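PDB 2J0W: lysine-sensitive aspartokinase 3 from Escherichia coli, which catalyses the ATP-dependent phosphorylation of L-aspartate to 4-phospho-L-aspartate, the first step towards lysine, and is feedback-inhibited by lysine. Local coordinates for residues A[87-98]-A[113-124]; A[139-147]-A[161-170]. All coordinates share one frame; numbering follows the deposited sequence.

Contact 1. Residues A[87-98]-A[113-124]; sequences EIERLLENITVL and ELVSHGELMSTL. With ASP (aspartic acid), chain B.
M121 and H117 of helix 113-124 push as knobs into holes on helix 87-98, joining the two as an antiparallel helical hairpin of the amino acid kinase domain, with segment axes 10.0 Å apart at their closest. M121 sits among I88, L91, L92 and I95. Its unbranched chain runs out to SD and then bends (chi3 92°), which turns CE in between I88 CG2, at 3.5 Å, and L92 CD2; a flexible thioether suits so narrow a slot. L91 slides past it in the opposite direction, laying CD1 against M121 CG and L124 CD1. One turn away, H117 fills the hole formed by L91, N94, I95 and L98. With CG beside the backbone N (chi1 -73°), its ring lies back along its own helix, where ND1 makes weak bonds to E113 O and L114 O. I95 CG1 packs 3.7 Å from H117 CD2 and L98 CD1 meets CE1, while both nitrogens find polar partners, as suits an imidazole: H117 NE2 gives N94 OD1 a weak, bent bond (3.3 Å, 126°), and a water also donates to N94 OD1. E119 faces elsewhere, into the substrate site, where OE2 accepts a hydrogen bond from the bound aspartate's amino N at 3.0 Å.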
loop_
_atom_site.group_PDB
_atom_site.type_symbol
_atom_site.label_atom_id
_atom_site.label_comp_id
_atom_site.label_asym_id
_atom_site.label_seq_id
_atom_site.Cartn_x
_atom_site.Cartn_y
_atom_site.Cartn_z
ATOM N N GLU A 87 -21.921 -40.475 28.804
ATOM C CA GLU A 87 -20.995 -39.410 28.461
ATOM C C GLU A 87 -21.679 -38.261 27.759
ATOM O O GLU A 87 -21.564 -37.112 28.183
ATOM C CB GLU A 87 -19.889 -39.990 27.587
ATOM C CG GLU A 87 -19.144 -41.129 28.277
ATOM C CD GLU A 87 -18.235 -41.918 27.345
ATOM O OE1 GLU A 87 -18.130 -41.560 26.152
ATOM O OE2 GLU A 87 -17.619 -42.902 27.811
ATOM N N ILE A 88 -22.389 -38.571 26.679
ATOM C CA ILE A 88 -23.093 -37.537 25.948
ATOM C C ILE A 88 -23.939 -36.748 26.938
ATOM O O ILE A 88 -23.964 -35.517 26.897
ATOM C CB ILE A 88 -24.020 -38.113 24.859
ATOM C CG1 ILE A 88 -23.220 -38.954 23.857
ATOM C CG2 ILE A 88 -24.716 -36.973 24.126
ATOM C CD1 ILE A 88 -22.093 -38.222 23.177
ATOM N N GLU A 89 -24.622 -37.460 27.831
ATOM C CA GLU A 89 -25.470 -36.827 28.835
ATOM C C GLU A 89 -24.674 -35.851 29.695
ATOM O O GLU A 89 -25.170 -34.778 30.049
ATOM C CB GLU A 89 -26.117 -37.880 29.731
ATOM C CG GLU A 89 -27.202 -38.715 29.068
ATOM C CD GLU A 89 -28.385 -37.893 28.605
ATOM O OE1 GLU A 89 -28.716 -36.877 29.258
ATOM O OE2 GLU A 89 -28.999 -38.281 27.591
ATOM N N ARG A 90 -23.445 -36.225 30.043
ATOM C CA ARG A 90 -22.604 -35.340 30.842
ATOM C C ARG A 90 -22.331 -34.116 29.998
ATOM O O ARG A 90 -22.665 -32.996 30.387
ATOM C CB ARG A 90 -21.288 -36.029 31.224
ATOM C CG ARG A 90 -21.313 -36.732 32.589
ATOM C CD ARG A 90 -22.665 -37.422 32.870
ATOM N NE ARG A 90 -23.737 -36.460 33.152
ATOM C CZ ARG A 90 -25.038 -36.738 33.113
ATOM N NH1 ARG A 90 -25.450 -37.960 32.801
ATOM N NH2 ARG A 90 -25.929 -35.791 33.381
ATOM N N LEU A 91 -21.746 -34.342 28.826
ATOM C CA LEU A 91 -21.432 -33.251 27.913
ATOM C C LEU A 91 -22.673 -32.374 27.746
ATOM O O LEU A 91 -22.625 -31.159 27.976
ATOM C CB LEU A 91 -20.963 -33.810 26.564
ATOM C CG LEU A 91 -19.757 -34.754 26.675
ATOM C CD1 LEU A 91 -19.345 -35.218 25.302
ATOM C CD2 LEU A 91 -18.593 -34.051 27.359
ATOM N N LEU A 92 -23.793 -32.991 27.375
ATOM C CA LEU A 92 -25.019 -32.226 27.208
ATOM C C LEU A 92 -25.359 -31.489 28.485
ATOM O O LEU A 92 -25.669 -30.301 28.455
ATOM C CB LEU A 92 -26.176 -33.132 26.805
ATOM C CG LEU A 92 -26.106 -33.585 25.350
ATOM C CD1 LEU A 92 -27.362 -34.349 25.016
ATOM C CD2 LEU A 92 -25.955 -32.373 24.430
ATOM N N GLU A 93 -25.286 -32.182 29.611
ATOM C CA GLU A 93 -25.593 -31.547 30.879
ATOM C C GLU A 93 -24.634 -30.389 31.133
ATOM O O GLU A 93 -25.054 -29.306 31.553
ATOM C CB GLU A 93 -25.506 -32.562 32.027
ATOM C CG GLU A 93 -25.830 -31.978 33.406
ATOM C CD GLU A 93 -27.237 -31.386 33.493
ATOM O OE1 GLU A 93 -28.200 -32.107 33.155
ATOM O OE2 GLU A 93 -27.379 -30.208 33.903
ATOM N N ASN A 94 -23.348 -30.596 30.867
ATOM C CA ASN A 94 -22.386 -29.530 31.116
ATOM C C ASN A 94 -22.650 -28.362 30.188
ATOM O O ASN A 94 -22.583 -27.199 30.595
ATOM C CB ASN A 94 -20.956 -30.025 30.932
ATOM C CG ASN A 94 -19.939 -29.083 31.552
ATOM O OD1 ASN A 94 -19.107 -28.496 30.855
ATOM N ND2 ASN A 94 -20.009 -28.925 32.875
ATOM N N ILE A 95 -22.961 -28.680 28.937
ATOM C CA ILE A 95 -23.253 -27.650 27.949
ATOM C C ILE A 95 -24.392 -26.817 28.523
ATOM O O ILE A 95 -24.364 -25.575 28.494
ATOM C CB ILE A 95 -23.681 -28.284 26.593
ATOM C CG1 ILE A 95 -22.466 -28.932 25.922
ATOM C CG2 ILE A 95 -24.307 -27.239 25.686
ATOM C CD1 ILE A 95 -22.758 -29.603 24.589
ATOM N N THR A 96 -25.380 -27.516 29.075
ATOM C CA THR A 96 -26.529 -26.859 29.656
ATOM C C THR A 96 -26.124 -25.904 30.771
ATOM O O THR A 96 -26.499 -24.734 30.747
ATOM C CB THR A 96 -27.528 -27.899 30.186
ATOM O OG1 THR A 96 -27.932 -28.747 29.102
ATOM C CG2 THR A 96 -28.759 -27.217 30.793
ATOM N N VAL A 97 -25.340 -26.372 31.742
ATOM C CA VAL A 97 -24.954 -25.473 32.833
ATOM C C VAL A 97 -24.138 -24.296 32.322
ATOM O O VAL A 97 -24.315 -23.171 32.794
ATOM C CB VAL A 97 -24.145 -26.181 33.953
ATOM C CG1 VAL A 97 -24.197 -25.327 35.233
ATOM C CG2 VAL A 97 -24.705 -27.565 34.220
ATOM N N LEU A 98 -23.247 -24.543 31.364
ATOM C CA LEU A 98 -22.443 -23.456 30.804
ATOM C C LEU A 98 -23.358 -22.448 30.106
ATOM O O LEU A 98 -23.176 -21.229 30.234
ATOM C CB LEU A 98 -21.399 -23.998 29.809
ATOM C CG LEU A 98 -20.281 -24.837 30.443
ATOM C CD1 LEU A 98 -19.357 -25.375 29.373
ATOM C CD2 LEU A 98 -19.496 -23.988 31.432
ATOM N N GLU A 113 -14.585 -22.644 25.654
ATOM C CA GLU A 113 -14.821 -23.819 26.490
ATOM C C GLU A 113 -16.142 -24.506 26.185
ATOM O O GLU A 113 -16.238 -25.730 26.199
ATOM C CB GLU A 113 -14.796 -23.437 27.962
ATOM C CG GLU A 113 -15.247 -24.573 28.882
ATOM C CD GLU A 113 -14.420 -25.838 28.732
ATOM O OE1 GLU A 113 -13.173 -25.748 28.751
ATOM O OE2 GLU A 113 -15.018 -26.926 28.611
ATOM N N LEU A 114 -17.170 -23.715 25.924
ATOM C CA LEU A 114 -18.465 -24.286 25.625
ATOM C C LEU A 114 -18.452 -24.798 24.193
ATOM O O LEU A 114 -18.916 -25.900 23.915
ATOM C CB LEU A 114 -19.541 -23.218 25.799
ATOM C CG LEU A 114 -20.988 -23.688 25.799
ATOM C CD1 LEU A 114 -21.873 -22.527 26.198
ATOM C CD2 LEU A 114 -21.368 -24.205 24.437
ATOM N N VAL A 115 -17.915 -24.008 23.271
ATOM C CA VAL A 115 -17.919 -24.454 21.887
ATOM C C VAL A 115 -17.052 -25.674 21.661
ATOM O O VAL A 115 -17.297 -26.444 20.750
ATOM C CB VAL A 115 -17.480 -23.345 20.915
ATOM C CG1 VAL A 115 -17.170 -23.956 19.563
ATOM C CG2 VAL A 115 -18.596 -22.300 20.760
ATOM N N SER A 116 -16.048 -25.869 22.493
ATOM C CA SER A 116 -15.176 -27.011 22.321
ATOM C C SER A 116 -15.977 -28.319 22.359
ATOM O O SER A 116 -15.646 -29.282 21.655
ATOM C CB SER A 116 -14.126 -27.011 23.418
ATOM O OG SER A 116 -14.761 -27.164 24.665
ATOM N N HIS A 117 -17.037 -28.346 23.161
ATOM C CA HIS A 117 -17.885 -29.538 23.291
ATOM C C HIS A 117 -18.375 -30.222 21.997
ATOM O O HIS A 117 -18.614 -31.433 21.999
ATOM C CB HIS A 117 -19.081 -29.218 24.191
ATOM C CG HIS A 117 -18.717 -29.090 25.638
ATOM N ND1 HIS A 117 -17.923 -28.070 26.118
ATOM C CD2 HIS A 117 -18.975 -29.893 26.697
ATOM C CE1 HIS A 117 -17.704 -28.253 27.409
ATOM N NE2 HIS A 117 -18.331 -29.353 27.784
ATOM N N GLY A 118 -18.517 -29.466 20.907
ATOM C CA GLY A 118 -18.975 -30.034 19.642
ATOM C C GLY A 118 -18.058 -31.119 19.098
ATOM O O GLY A 118 -18.487 -32.257 18.856
ATOM N N GLU A 119 -16.788 -30.782 18.903
ATOM C CA GLU A 119 -15.835 -31.769 18.406
ATOM C C GLU A 119 -15.614 -32.881 19.440
ATOM O O GLU A 119 -15.163 -33.970 19.102
ATOM C CB GLU A 119 -14.497 -31.121 18.039
ATOM C CG GLU A 119 -14.458 -29.592 18.060
ATOM C CD GLU A 119 -15.370 -28.927 17.052
ATOM O OE1 GLU A 119 -16.292 -28.213 17.482
ATOM O OE2 GLU A 119 -15.165 -29.106 15.837
ATOM N N LEU A 120 -15.924 -32.629 20.704
ATOM C CA LEU A 120 -15.769 -33.698 21.683
ATOM C C LEU A 120 -16.841 -34.759 21.426
ATOM O O LEU A 120 -16.536 -35.948 21.329
ATOM C CB LEU A 120 -15.877 -33.162 23.117
ATOM C CG LEU A 120 -14.593 -32.481 23.624
ATOM C CD1 LEU A 120 -14.802 -31.888 25.000
ATOM C CD2 LEU A 120 -13.463 -33.496 23.663
ATOM N N MET A 121 -18.093 -34.333 21.289
ATOM C CA MET A 121 -19.170 -35.289 21.043
ATOM C C MET A 121 -19.016 -36.011 19.708
ATOM O O MET A 121 -19.223 -37.209 19.636
ATOM C CB MET A 121 -20.543 -34.599 21.108
ATOM C CG MET A 121 -20.914 -34.148 22.509
ATOM S SD MET A 121 -22.250 -32.957 22.518
ATOM C CE MET A 121 -23.617 -34.027 22.676
ATOM N N SER A 122 -18.638 -35.297 18.656
ATOM C CA SER A 122 -18.480 -35.939 17.356
ATOM C C SER A 122 -17.393 -37.019 17.358
ATOM O O SER A 122 -17.633 -38.114 16.878
ATOM C CB SER A 122 -18.182 -34.901 16.268
ATOM O OG SER A 122 -16.895 -34.332 16.432
ATOM N N THR A 123 -16.211 -36.731 17.899
ATOM C CA THR A 123 -15.146 -37.738 17.917
ATOM C C THR A 123 -15.483 -38.943 18.793
ATOM O O THR A 123 -15.018 -40.044 18.524
ATOM C CB THR A 123 -13.791 -37.170 18.400
ATOM O OG1 THR A 123 -13.960 -36.540 19.672
ATOM C CG2 THR A 123 -13.250 -36.179 17.409
ATOM N N LEU A 124 -16.273 -38.745 19.844
ATOM C CA LEU A 124 -16.648 -39.866 20.703
ATOM C C LEU A 124 -17.534 -40.835 19.941
ATOM O O LEU A 124 -17.386 -42.050 20.053
ATOM C CB LEU A 124 -17.403 -39.388 21.932
ATOM C CG LEU A 124 -16.531 -38.907 23.082
ATOM C CD1 LEU A 124 -17.397 -38.576 24.285
ATOM C CD2 LEU A 124 -15.538 -39.995 23.429
HETATM N N ASP B . -16.129 -26.745 14.246
HETATM C CA ASP B . -15.529 -25.448 13.943
HETATM C C ASP B . -16.569 -24.659 13.119
HETATM O O ASP B . -17.726 -25.135 13.011
HETATM C CB ASP B . -14.174 -25.661 13.200
HETATM C CG ASP B . -14.239 -26.257 11.776
HETATM O OD1 ASP B . -15.380 -26.529 11.287
HETATM O OD2 ASP B . -13.145 -26.460 11.135
HETATM O OXT ASP B . -16.200 -23.575 12.550
HETATM O O HOH W 1 -16.395 -27.362 31.539
#

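Contact 2. Residues A[139-147]-A[161-170]; sequences WFDVRKVMR and ALAELAALQL
V145 is the main bump of the loop 139-147, pressed into a shallow hollow on helix 161-170 floored by A166 and flanked by L162 and L165. The methyl of A166 is small enough for V145 CG2 to come 3.3 Å from the backbone N of A166, while V145 CG1 lies over A166 CB. L165 CB closes one side at 3.6 Å from V145 CG2, and L165 CD1 reaches over to the carbonyl oxygens of K144 and V145. L162 forms the other wall, its CD1 also meeting M146 SD at 4.0 Å; M146 itself turns on towards helix 200-211. At one end the bumps are slight, R147 CB touching A161 CB. At the other, F140 offers a flat surface to L170. With CG swung opposite the backbone N (chi1 -174°), L170 holds CD1 over one face of the ring, 3.7 Å from the centroid, as a CH-pi contact. A serine in place of F140 would probably leave L170 CD1 without its aromatic bed and open a gap beside V179 of strand 178-182. Q169 borders this end with its amide NE2 near K144 CB. The arrangement is that of a beta-alpha-beta crossover in the amino acid kinase fold, the loop leaving strand 137-139 packing against the helix that leads into the parallel strand 178-182.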
loop_
_atom_site.group_PDB
_atom_site.type_symbol
_atom_site.label_atom_id
_atom_site.label_comp_id
_atom_site.label_asym_id
_atom_site.label_seq_id
_atom_site.Cartn_x
_atom_site.Cartn_y
_atom_site.Cartn_z
ATOM N N TRP A 139 -10.062 -43.004 21.108
ATOM C CA TRP A 139 -10.359 -41.584 21.211
ATOM C C TRP A 139 -9.178 -40.892 21.879
ATOM O O TRP A 139 -8.572 -41.447 22.799
ATOM C CB TRP A 139 -11.629 -41.405 22.048
ATOM C CG TRP A 139 -12.134 -40.007 22.161
ATOM C CD1 TRP A 139 -12.959 -39.355 21.288
ATOM C CD2 TRP A 139 -11.856 -39.083 23.219
ATOM N NE1 TRP A 139 -13.210 -38.078 21.740
ATOM C CE2 TRP A 139 -12.543 -37.885 22.922
ATOM C CE3 TRP A 139 -11.088 -39.149 24.393
ATOM C CZ2 TRP A 139 -12.490 -36.760 23.757
ATOM C CZ3 TRP A 139 -11.033 -38.027 25.226
ATOM C CH2 TRP A 139 -11.729 -36.848 24.900
ATOM N N PHE A 140 -8.848 -39.688 21.411
ATOM C CA PHE A 140 -7.739 -38.924 21.979
ATOM C C PHE A 140 -8.094 -37.449 22.083
ATOM O O PHE A 140 -8.664 -36.884 21.155
ATOM C CB PHE A 140 -6.491 -39.076 21.116
ATOM C CG PHE A 140 -5.270 -38.462 21.723
ATOM C CD1 PHE A 140 -4.644 -39.063 22.809
ATOM C CD2 PHE A 140 -4.756 -37.270 21.230
ATOM C CE1 PHE A 140 -3.513 -38.482 23.402
ATOM C CE2 PHE A 140 -3.624 -36.678 21.815
ATOM C CZ PHE A 140 -3.002 -37.286 22.901
ATOM N N ASP A 141 -7.733 -36.831 23.204
ATOM C CA ASP A 141 -8.017 -35.409 23.460
ATOM C C ASP A 141 -6.879 -34.481 22.982
ATOM O O ASP A 141 -5.911 -34.264 23.722
ATOM C CB ASP A 141 -8.241 -35.215 24.967
ATOM C CG ASP A 141 -8.703 -33.813 25.323
ATOM O OD1 ASP A 141 -8.345 -32.839 24.617
ATOM O OD2 ASP A 141 -9.422 -33.684 26.336
ATOM N N VAL A 142 -6.993 -33.915 21.777
ATOM C CA VAL A 142 -5.928 -33.050 21.272
ATOM C C VAL A 142 -5.438 -32.058 22.280
ATOM O O VAL A 142 -4.275 -31.669 22.249
ATOM C CB VAL A 142 -6.317 -32.203 20.048
ATOM C CG1 VAL A 142 -6.001 -32.944 18.768
ATOM C CG2 VAL A 142 -7.759 -31.795 20.133
ATOM N N ARG A 143 -6.310 -31.629 23.173
ATOM C CA ARG A 143 -5.886 -30.647 24.155
ATOM C C ARG A 143 -4.634 -31.067 24.916
ATOM O O ARG A 143 -3.888 -30.216 25.406
ATOM C CB ARG A 143 -7.039 -30.328 25.097
ATOM C CG ARG A 143 -8.170 -29.636 24.367
ATOM C CD ARG A 143 -9.326 -29.354 25.279
ATOM N NE ARG A 143 -9.952 -30.592 25.721
ATOM C CZ ARG A 143 -11.019 -30.648 26.511
ATOM N NH1 ARG A 143 -11.598 -29.530 26.951
ATOM N NH2 ARG A 143 -11.496 -31.827 26.874
ATOM N N LYS A 144 -4.381 -32.369 24.999
ATOM C CA LYS A 144 -3.178 -32.843 25.684
ATOM C C LYS A 144 -1.952 -32.470 24.859
ATOM O O LYS A 144 -0.841 -32.393 25.382
ATOM C CB LYS A 144 -3.199 -34.359 25.858
ATOM C CG LYS A 144 -4.339 -34.902 26.682
ATOM C CD LYS A 144 -4.272 -36.424 26.704
ATOM C CE LYS A 144 -5.545 -37.045 27.261
ATOM N NZ LYS A 144 -5.592 -38.504 26.955
ATOM N N VAL A 145 -2.156 -32.229 23.568
ATOM C CA VAL A 145 -1.050 -31.889 22.694
ATOM C C VAL A 145 -1.060 -30.522 22.040
ATOM O O VAL A 145 -0.009 -29.886 21.934
ATOM C CB VAL A 145 -0.906 -32.940 21.607
ATOM C CG1 VAL A 145 -0.282 -32.330 20.370
ATOM C CG2 VAL A 145 -0.041 -34.086 22.137
ATOM N N MET A 146 -2.230 -30.068 21.602
ATOM C CA MET A 146 -2.369 -28.778 20.920
ATOM C C MET A 146 -2.255 -27.568 21.840
ATOM O O MET A 146 -3.265 -26.937 22.155
ATOM C CB MET A 146 -3.724 -28.742 20.205
ATOM C CG MET A 146 -3.973 -27.523 19.346
ATOM S SD MET A 146 -2.784 -27.423 18.004
ATOM C CE MET A 146 -3.356 -28.722 16.984
ATOM N N ARG A 147 -1.037 -27.236 22.270
ATOM C CA ARG A 147 -0.826 -26.083 23.147
ATOM C C ARG A 147 -0.884 -24.791 22.362
ATOM O O ARG A 147 -0.275 -24.684 21.296
ATOM C CB ARG A 147 0.529 -26.148 23.823
ATOM C CG ARG A 147 0.706 -25.083 24.900
ATOM C CD ARG A 147 0.589 -25.728 26.259
ATOM N NE ARG A 147 -0.577 -26.606 26.302
ATOM C CZ ARG A 147 -0.670 -27.678 27.081
ATOM N NH1 ARG A 147 0.340 -28.002 27.884
ATOM N NH2 ARG A 147 -1.764 -28.429 27.050
ATOM N N ALA A 161 6.108 -26.720 21.418
ATOM C CA ALA A 161 5.338 -27.470 22.413
ATOM C C ALA A 161 4.551 -28.609 21.774
ATOM O O ALA A 161 4.543 -29.741 22.273
ATOM C CB ALA A 161 4.396 -26.529 23.162
ATOM N N LEU A 162 3.901 -28.305 20.657
ATOM C CA LEU A 162 3.110 -29.293 19.933
ATOM C C LEU A 162 3.962 -30.474 19.470
ATOM O O LEU A 162 3.452 -31.578 19.283
ATOM C CB LEU A 162 2.461 -28.636 18.723
ATOM C CG LEU A 162 1.526 -29.498 17.896
ATOM C CD1 LEU A 162 0.327 -29.866 18.738
ATOM C CD2 LEU A 162 1.074 -28.731 16.669
ATOM N N ALA A 163 5.257 -30.241 19.276
ATOM C CA ALA A 163 6.150 -31.299 18.836
ATOM C C ALA A 163 6.536 -32.235 19.978
ATOM O O ALA A 163 6.409 -33.443 19.853
ATOM C CB ALA A 163 7.395 -30.694 18.191
ATOM N N GLU A 164 7.007 -31.690 21.088
ATOM C CA GLU A 164 7.396 -32.531 22.219
ATOM C C GLU A 164 6.212 -33.381 22.681
ATOM O O GLU A 164 6.311 -34.614 22.766
ATOM C CB GLU A 164 7.882 -31.663 23.383
ATOM C CG GLU A 164 8.910 -30.631 22.969
ATOM C CD GLU A 164 8.994 -29.473 23.939
ATOM O OE1 GLU A 164 9.517 -28.408 23.549
ATOM O OE2 GLU A 164 8.537 -29.625 25.093
ATOM N N LEU A 165 5.093 -32.719 22.972
ATOM C CA LEU A 165 3.891 -33.401 23.434
ATOM C C LEU A 165 3.424 -34.533 22.510
ATOM O O LEU A 165 3.303 -35.688 22.937
ATOM C CB LEU A 165 2.770 -32.382 23.620
ATOM C CG LEU A 165 3.045 -31.332 24.700
ATOM C CD1 LEU A 165 1.969 -30.258 24.677
ATOM C CD2 LEU A 165 3.104 -32.006 26.062
ATOM N N ALA A 166 3.167 -34.201 21.248
ATOM C CA ALA A 166 2.701 -35.173 20.266
ATOM C C ALA A 166 3.544 -36.446 20.212
ATOM O O ALA A 166 3.019 -37.536 19.996
ATOM C CB ALA A 166 2.652 -34.525 18.890
ATOM N N ALA A 167 4.850 -36.313 20.405
ATOM C CA ALA A 167 5.734 -37.473 20.364
ATOM C C ALA A 167 5.746 -38.201 21.699
ATOM O O ALA A 167 6.125 -39.367 21.773
ATOM C CB ALA A 167 7.154 -37.043 19.991
ATOM N N LEU A 168 5.319 -37.522 22.754
ATOM C CA LEU A 168 5.317 -38.144 24.069
ATOM C C LEU A 168 3.971 -38.737 24.482
ATOM O O LEU A 168 3.919 -39.594 25.364
ATOM C CB LEU A 168 5.792 -37.134 25.120
ATOM C CG LEU A 168 7.152 -36.485 24.816
ATOM C CD1 LEU A 168 7.504 -35.450 25.874
ATOM C CD2 LEU A 168 8.220 -37.565 24.743
ATOM N N GLN A 169 2.886 -38.305 23.846
ATOM C CA GLN A 169 1.571 -38.817 24.213
ATOM C C GLN A 169 0.740 -39.338 23.056
ATOM O O GLN A 169 -0.106 -40.215 23.247
ATOM C CB GLN A 169 0.755 -37.738 24.920
ATOM C CG GLN A 169 1.441 -37.067 26.085
ATOM C CD GLN A 169 0.446 -36.611 27.141
ATOM O OE1 GLN A 169 -0.088 -37.426 27.902
ATOM N NE2 GLN A 169 0.179 -35.309 27.185
ATOM N N LEU A 170 0.971 -38.796 21.862
ATOM C CA LEU A 170 0.208 -39.181 20.681
ATOM C C LEU A 170 0.862 -40.235 19.795
ATOM O O LEU A 170 0.171 -41.055 19.181
ATOM C CB LEU A 170 -0.109 -37.939 19.834
ATOM C CG LEU A 170 -1.027 -38.201 18.630
ATOM C CD1 LEU A 170 -2.389 -38.633 19.125
ATOM C CD2 LEU A 170 -1.163 -36.965 17.777
#

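From the N terminus, the chain first runs through helix 82-102, turns back, and closes contact 1 on helix 108-131. It then enters strand 137-139, at the edge of the main sheet, and contact 2 closes the next loop where helix 159-176 packs on residues 139-147. The two closures follow in series, neither nested nor crossed, with centres about 21 Å apart. W139 joins them: its indole packs on L120 and L124 of contact 1, and its NE1 probably bonds to T123 OG1, 2.7 Å away. L120 CD1 also packs near R143 NH2. Together they tie the helical hairpin and helix 159-176 to the edge of the sheet within one kinase domain.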